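PDB 6SLN: RagA protein from Porphyromonas gingivalis, which probably takes up peptides across the outer membrane as a TonB-dependent receptor, and holds a bound peptide in this structure. Local coordinates for residues Asn874-Thr879 against Leu920-Ser925; Ala304-Ala309 against Asp380-Tyr385; Thr963-Lys966 against Asp971-Ala974. All blocks are in the same frame, centred on the assembly; numbering follows the deposited sequence.

Contact 1. Residues Asn874-Thr879 against Leu920-Ser925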
# COMPACT_ATOMS: atom_id res chain seq x y z
N ASN A 874 35.47 16.54 6.89
CA ASN A 874 34.50 17.61 6.75
C ASN A 874 34.14 18.22 8.10
O ASN A 874 33.89 19.43 8.16
CB ASN A 874 33.25 17.07 6.07
CG ASN A 874 32.58 18.07 5.18
OD1 ASN A 874 31.95 17.68 4.21
ND2 ASN A 874 32.69 19.34 5.50
N ASP A 875 34.08 17.41 9.16
CA ASP A 875 33.75 17.93 10.49
C ASP A 875 34.66 19.09 10.86
O ASP A 875 34.21 20.13 11.35
CB ASP A 875 33.89 16.83 11.56
CG ASP A 875 32.64 15.98 11.71
OD1 ASP A 875 31.72 16.09 10.88
OD2 ASP A 875 32.61 15.17 12.67
N ARG A 876 35.96 18.93 10.60
CA ARG A 876 36.90 19.98 10.95
C ARG A 876 36.66 21.25 10.15
O ARG A 876 37.12 22.32 10.57
CB ARG A 876 38.35 19.48 10.81
CG ARG A 876 38.72 18.43 11.86
CD ARG A 876 40.18 18.03 11.91
NE ARG A 876 41.04 19.15 11.55
CZ ARG A 876 41.78 19.18 10.45
NH1 ARG A 876 41.76 18.15 9.61
NH2 ARG A 876 42.54 20.24 10.17
N TYR A 877 35.90 21.20 9.06
CA TYR A 877 35.54 22.45 8.39
C TYR A 877 34.61 23.29 9.26
O TYR A 877 34.56 24.51 9.10
CB TYR A 877 34.88 22.18 7.02
CG TYR A 877 34.35 23.43 6.33
CD1 TYR A 877 33.05 23.86 6.51
CD2 TYR A 877 35.16 24.17 5.50
CE1 TYR A 877 32.57 25.00 5.89
CE2 TYR A 877 34.69 25.31 4.87
CZ TYR A 877 33.40 25.72 5.07
OH TYR A 877 32.96 26.86 4.43
N PHE A 878 33.89 22.65 10.18
CA PHE A 878 33.05 23.34 11.14
C PHE A 878 33.80 23.63 12.43
O PHE A 878 33.81 24.78 12.90
CB PHE A 878 31.81 22.51 11.42
CG PHE A 878 31.00 22.28 10.20
CD1 PHE A 878 30.03 23.19 9.83
CD2 PHE A 878 31.24 21.16 9.40
CE1 PHE A 878 29.29 22.98 8.69
CE2 PHE A 878 30.49 20.95 8.25
CZ PHE A 878 29.53 21.86 7.90
N THR A 879 34.47 22.63 13.00
CA THR A 879 35.08 22.82 14.31
C THR A 879 36.29 23.76 14.28
O THR A 879 36.66 24.30 15.32
CB THR A 879 35.49 21.48 14.88
OG1 THR A 879 36.30 20.80 13.92
CG2 THR A 879 34.28 20.66 15.19
N LEU A 920 42.61 19.50 6.53
CA LEU A 920 41.39 18.71 6.36
C LEU A 920 41.66 17.41 5.60
O LEU A 920 40.90 16.45 5.77
CB LEU A 920 40.25 19.45 5.65
CG LEU A 920 39.78 20.79 6.22
CD1 LEU A 920 38.44 21.18 5.63
CD2 LEU A 920 39.70 20.73 7.73
N LEU A 921 42.69 17.33 4.77
CA LEU A 921 43.01 16.04 4.15
C LEU A 921 43.89 15.26 5.12
O LEU A 921 45.09 15.50 5.21
CB LEU A 921 43.70 16.21 2.80
CG LEU A 921 43.90 14.88 2.03
CD1 LEU A 921 42.57 14.13 1.79
CD2 LEU A 921 44.70 15.09 0.72
N GLU A 922 43.31 14.30 5.82
CA GLU A 922 44.03 13.60 6.87
C GLU A 922 44.39 12.18 6.46
O GLU A 922 43.66 11.53 5.71
CB GLU A 922 43.21 13.54 8.16
CG GLU A 922 42.93 14.89 8.77
CD GLU A 922 42.17 14.76 10.07
OE1 GLU A 922 42.50 13.83 10.83
OE2 GLU A 922 41.25 15.57 10.33
N ASN A 923 45.52 11.71 6.98
CA ASN A 923 45.92 10.31 6.90
C ASN A 923 44.96 9.41 7.68
O ASN A 923 45.13 9.21 8.89
CB ASN A 923 47.33 10.14 7.43
CG ASN A 923 47.91 8.80 7.11
OD1 ASN A 923 47.23 7.77 7.22
ND2 ASN A 923 49.17 8.79 6.68
N ALA A 924 43.97 8.85 6.99
CA ALA A 924 42.98 7.99 7.63
C ALA A 924 43.38 6.52 7.60
O ALA A 924 42.51 5.64 7.70
CB ALA A 924 41.60 8.20 6.98
N SER A 925 44.67 6.22 7.48
CA SER A 925 45.12 4.84 7.60
C SER A 925 44.97 4.35 9.03
O SER A 925 44.91 5.14 9.98
CB SER A 925 46.59 4.70 7.16
OG SER A 925 46.87 5.56 6.08
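Arg-876 of the short helix 874-879 and Glu-922 of strand 921-937 are joined by one salt bridge, NH1 reaching OE2 at 2.7 Å. The arginine chain bends at chi3 (33°), which folds the guanidinium back toward Leu-920 and brings NH1 to the carboxylate. The bond is bent, with an N-H...O angle of 143°, and the guanidinium and carboxylate planes stand 62° apart, NH1 meeting OE2 from above the carboxylate. Both charges are shared. NE of Arg-876 forms a salt bridge with Glu-880, its strongest polar partner, while Glu-922 also receives Asn-873 ND2 on OE2 and pairs through OE1 with Lys-968. A network of this kind probably keeps both side chains ionised.

Apolar contact is made by Leu-920, whose side chain runs past that of Arg-876 in the opposite direction. CD2 lies over one face of the guanidinium, toward its rim, and packs against Arg-876 CB at 3.6 Å. The other branch, CD1, approaches Tyr-877 CB at 4.0 Å, near the plane of the ring and at its edge.

Asn-874, Tyr-877 and Phe-878 also touch the bound peptide. The chain leaves strand 857-873 for helix 874-879 and returns through a 40-residue loop, so that the helix packs against the start of the neighbouring antiparallel strand 921-937, beside the bound peptide, in the beta-barrel of a TonB-dependent receptor.

Contact 2. Residues Ala304-Ala309 against Asp380-Tyr385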
# COMPACT_ATOMS: atom_id res chain seq x y z
N ALA A 304 24.52 12.72 25.60
CA ALA A 304 23.21 13.15 25.13
C ALA A 304 22.79 12.41 23.87
O ALA A 304 21.59 12.26 23.61
CB ALA A 304 23.22 14.65 24.86
N LEU A 305 23.75 11.97 23.04
CA LEU A 305 23.42 11.38 21.75
C LEU A 305 23.96 9.97 21.51
O LEU A 305 23.69 9.42 20.45
CB LEU A 305 23.88 12.30 20.60
CG LEU A 305 23.14 13.63 20.63
CD1 LEU A 305 24.11 14.75 20.41
CD2 LEU A 305 21.95 13.70 19.67
N PHE A 306 24.70 9.38 22.44
CA PHE A 306 25.20 8.02 22.27
C PHE A 306 25.12 7.31 23.61
O PHE A 306 25.29 7.91 24.67
CB PHE A 306 26.65 7.97 21.73
CG PHE A 306 26.77 8.41 20.30
CD1 PHE A 306 26.81 9.76 19.97
CD2 PHE A 306 26.83 7.47 19.29
CE1 PHE A 306 26.93 10.16 18.66
CE2 PHE A 306 26.96 7.86 17.98
CZ PHE A 306 27.00 9.21 17.66
N LYS A 307 24.88 6.00 23.54
CA LYS A 307 24.61 5.17 24.70
C LYS A 307 25.39 3.88 24.51
O LYS A 307 25.85 3.57 23.42
CB LYS A 307 23.11 4.88 24.83
CG LYS A 307 22.50 4.30 23.53
CD LYS A 307 21.06 3.78 23.66
CE LYS A 307 20.90 2.36 23.07
NZ LYS A 307 19.78 1.56 23.67
N THR A 308 25.54 3.14 25.59
CA THR A 308 25.96 1.76 25.47
C THR A 308 24.74 0.95 25.06
O THR A 308 23.64 1.15 25.58
CB THR A 308 26.54 1.25 26.79
OG1 THR A 308 27.62 2.09 27.19
CG2 THR A 308 27.07 -0.15 26.62
N ALA A 309 24.93 0.05 24.09
CA ALA A 309 23.81 -0.72 23.59
C ALA A 309 24.11 -2.21 23.72
O ALA A 309 25.26 -2.62 23.56
CB ALA A 309 23.50 -0.36 22.14
N ASP A 380 19.06 7.70 10.34
CA ASP A 380 19.06 8.27 9.00
C ASP A 380 19.31 9.76 9.01
O ASP A 380 18.78 10.49 8.18
CB ASP A 380 17.75 7.92 8.30
CG ASP A 380 17.73 6.48 7.81
OD1 ASP A 380 18.80 5.96 7.42
OD2 ASP A 380 16.65 5.86 7.83
N TYR A 381 20.14 10.24 9.94
CA TYR A 381 20.64 11.59 9.87
C TYR A 381 22.15 11.64 9.78
O TYR A 381 22.70 12.66 9.37
CB TYR A 381 20.17 12.41 11.09
CG TYR A 381 18.71 12.79 10.98
CD1 TYR A 381 18.22 13.36 9.82
CD2 TYR A 381 17.83 12.54 12.02
CE1 TYR A 381 16.90 13.71 9.71
CE2 TYR A 381 16.50 12.88 11.91
CZ TYR A 381 16.03 13.46 10.75
OH TYR A 381 14.71 13.80 10.63
N PHE A 382 22.81 10.53 10.12
CA PHE A 382 24.26 10.47 10.08
C PHE A 382 24.77 10.70 8.66
O PHE A 382 24.09 10.43 7.67
CB PHE A 382 24.73 9.13 10.63
CG PHE A 382 24.61 9.04 12.14
CD1 PHE A 382 25.65 9.45 12.94
CD2 PHE A 382 23.46 8.58 12.73
CE1 PHE A 382 25.55 9.39 14.30
CE2 PHE A 382 23.34 8.52 14.09
CZ PHE A 382 24.39 8.93 14.88
N GLY A 383 25.98 11.25 8.57
CA GLY A 383 26.52 11.65 7.30
C GLY A 383 25.98 12.95 6.77
O GLY A 383 26.57 13.50 5.85
N LYS A 384 24.88 13.45 7.30
CA LYS A 384 24.42 14.80 7.01
C LYS A 384 24.66 15.71 8.22
O LYS A 384 24.95 15.25 9.33
CB LYS A 384 22.94 14.78 6.60
CG LYS A 384 22.73 14.26 5.21
CD LYS A 384 21.27 14.16 4.82
CE LYS A 384 20.58 13.05 5.58
NZ LYS A 384 19.10 13.06 5.34
N TYR A 385 24.57 17.01 7.98
CA TYR A 385 25.00 18.03 8.94
C TYR A 385 23.75 18.74 9.44
O TYR A 385 23.29 19.72 8.85
CB TYR A 385 26.01 19.03 8.33
CG TYR A 385 27.41 18.50 8.37
CD1 TYR A 385 28.12 18.43 9.56
CD2 TYR A 385 28.03 18.06 7.22
CE1 TYR A 385 29.42 17.94 9.59
CE2 TYR A 385 29.33 17.56 7.23
CZ TYR A 385 30.02 17.50 8.41
OH TYR A 385 31.29 17.00 8.40
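Phe-306 and Phe-382 meet rim to rim where two connections of the TonB-dependent receptor barrel approach each other: the link between helix 301-305 and strand 309-322, and a type II beta turn from Tyr-381 to Lys-384. The side chains come from opposite directions. Their ring centroids stand 6.0 Å apart and the planes are inclined at 68°, yet neither ring lies over the face of the other, so the pair is not a T-shaped stack. It is van der Waals contact between two hydrocarbon rims, with no hydrogen bond joining the segments.

The turn sets the backbone from which Phe-382 projects. Phe-382 and Gly-383 occupy its two central positions, and Lys-384 N closes it onto Tyr-381 O at 3.1 Å. Gly-383 has a positive phi of 78°, the conformation expected at the third position of a type II turn, where a side chain would press on the preceding carbonyl oxygen. On the opposing side, Phe-306 has CG anti to its carbonyl carbon (chi1 -70°), which carries the ring from a backbone bond that points past the turn to a position against it.

Other residues extend this cluster. Thr-391 and Val-394 of helix 390-396 pack on Phe-306, and the ring of Tyr-983 meets that of Phe-382.

At the junction itself a single atom does most of the touching: Phe-306 CZ sits at the edge of the Phe-382 ring, close to its plane, 3.7 Å from Phe-382 CE1 and 3.8 Å from Phe-382 CZ.

Contact 3. Residues Thr963-Lys966 against Asp971-Ala974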
# COMPACT_ATOMS: atom_id res chain seq x y z
N THR A 963 42.13 0.73 17.97
CA THR A 963 42.51 1.30 16.69
C THR A 963 43.83 2.04 16.87
O THR A 963 44.12 2.57 17.94
CB THR A 963 41.43 2.24 16.14
OG1 THR A 963 40.14 1.65 16.33
CG2 THR A 963 41.65 2.50 14.63
N VAL A 964 44.64 2.04 15.82
CA VAL A 964 45.88 2.79 15.76
C VAL A 964 45.82 3.65 14.50
O VAL A 964 45.84 3.12 13.39
CB VAL A 964 47.11 1.87 15.73
CG1 VAL A 964 48.32 2.68 15.45
CG2 VAL A 964 47.24 1.13 17.05
N THR A 965 45.75 4.96 14.68
CA THR A 965 45.52 5.88 13.57
C THR A 965 45.82 7.29 14.06
O THR A 965 45.82 7.55 15.27
CB THR A 965 44.08 5.80 13.07
OG1 THR A 965 43.85 6.79 12.05
CG2 THR A 965 43.13 6.03 14.24
N LYS A 966 46.10 8.19 13.12
CA LYS A 966 46.25 9.61 13.43
C LYS A 966 45.09 10.43 12.89
O LYS A 966 45.18 11.66 12.82
CB LYS A 966 47.59 10.14 12.90
CG LYS A 966 47.66 10.45 11.39
CD LYS A 966 48.91 11.31 11.02
CE LYS A 966 48.64 12.24 9.80
NZ LYS A 966 49.85 12.63 9.00
N ASP A 971 36.26 7.90 13.48
CA ASP A 971 36.58 6.60 12.90
C ASP A 971 37.27 6.78 11.54
O ASP A 971 36.64 7.27 10.59
CB ASP A 971 35.31 5.75 12.76
CG ASP A 971 35.59 4.31 12.36
OD1 ASP A 971 36.79 3.95 12.18
OD2 ASP A 971 34.61 3.53 12.23
N PRO A 972 38.54 6.40 11.42
CA PRO A 972 39.19 6.46 10.10
C PRO A 972 38.50 5.57 9.06
O PRO A 972 38.56 5.87 7.87
CB PRO A 972 40.64 6.03 10.38
CG PRO A 972 40.59 5.27 11.67
CD PRO A 972 39.40 5.78 12.44
N GLU A 973 37.82 4.50 9.49
CA GLU A 973 37.10 3.66 8.54
C GLU A 973 35.82 4.31 8.03
O GLU A 973 35.32 3.92 6.98
CB GLU A 973 36.77 2.31 9.18
CG GLU A 973 36.25 1.25 8.21
CD GLU A 973 36.14 -0.12 8.87
OE1 GLU A 973 35.63 -1.08 8.24
OE2 GLU A 973 36.59 -0.24 10.03
N ALA A 974 35.28 5.28 8.75
CA ALA A 974 33.91 5.70 8.50
C ALA A 974 33.87 6.76 7.40
O ALA A 974 33.59 7.93 7.61
CB ALA A 974 33.27 6.21 9.78
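Thr-965 OG1, which lies against the ring of Pro-972, is gripped on the polar side by two backbone groups: it donates to Ser-925 O and accepts from Tyr-967 N. With chi1 at 176°, this hydroxyl stands trans to the threonine's own nitrogen, and the methyl CG2 falls between the nitrogen and the carbonyl carbon. Both branches then rest on the proline. OG1 lies 3.6 Å from Pro-972 CG, CG2 is 3.7 Å from that same CG, and CG2 also approaches Pro-972 CD at 4.1 Å. The corner of the pyrrolidine ring is thus set against the fork of the threonine side chain. Thr-963, two residues back along the strand, adds a looser methyl contact, its CG2 standing 4.2 Å from Pro-972 CG.

The proline is carried by a type I beta turn from Asp-971 to Ala-974, closed by Ala-974 N to Asp-971 O at 3.0 Å. Overlaid on it is an Asx turn, in which Asp-971 OD1 accepts from Glu-973 N at 2.9 Å, the N-H arriving 65° out of the carboxylate plane.

Arg-928 of the adjacent strand 921-937 ties the two segments together indirectly, forming salt bridges to Asp-971 and Glu-973 and a hydrogen bond from NE to Thr-963 OG1. Glu-973 also accepts from the backbone of Thr-133, which falls in the plug family, consistent with the turn linking barrel and plug.

The chemistry implies a division of labour: dispersion alone joins threonines and proline directly, whereas hydrogen bonds hold the hydroxyls of Thr-965 and Thr-963, the turn with its Asx bond positions the proline, and the arginine probably helps keep the two buried acids ionised.

How the contacts relate
From the N terminus, contact 2 comes first: residues 304-309 and 380-385 close a loop made mostly of strands 309-322, 325-337, 345-360 and 363-377. Contact 1 follows much later, closing the 40-residue excursion between strands 857-873 and 921-937. Contact 3 then closes a tight return of four residues after strand 951-964. The three stand in series, and none nests in or crosses another. Contact 1 joins the other two: Tyr-385 probably hydrogen-bonds to Asp-875 and packs on Phe-878, while Ser-925 O probably hydrogen-bonds with Thr-965 OG1. Contacts 2 and 3 do not touch, their nearest atoms lying about 8 Å apart. Contacts 1 and 2 thus lie beside the bound peptide, and contact 3 adjoins contact 1.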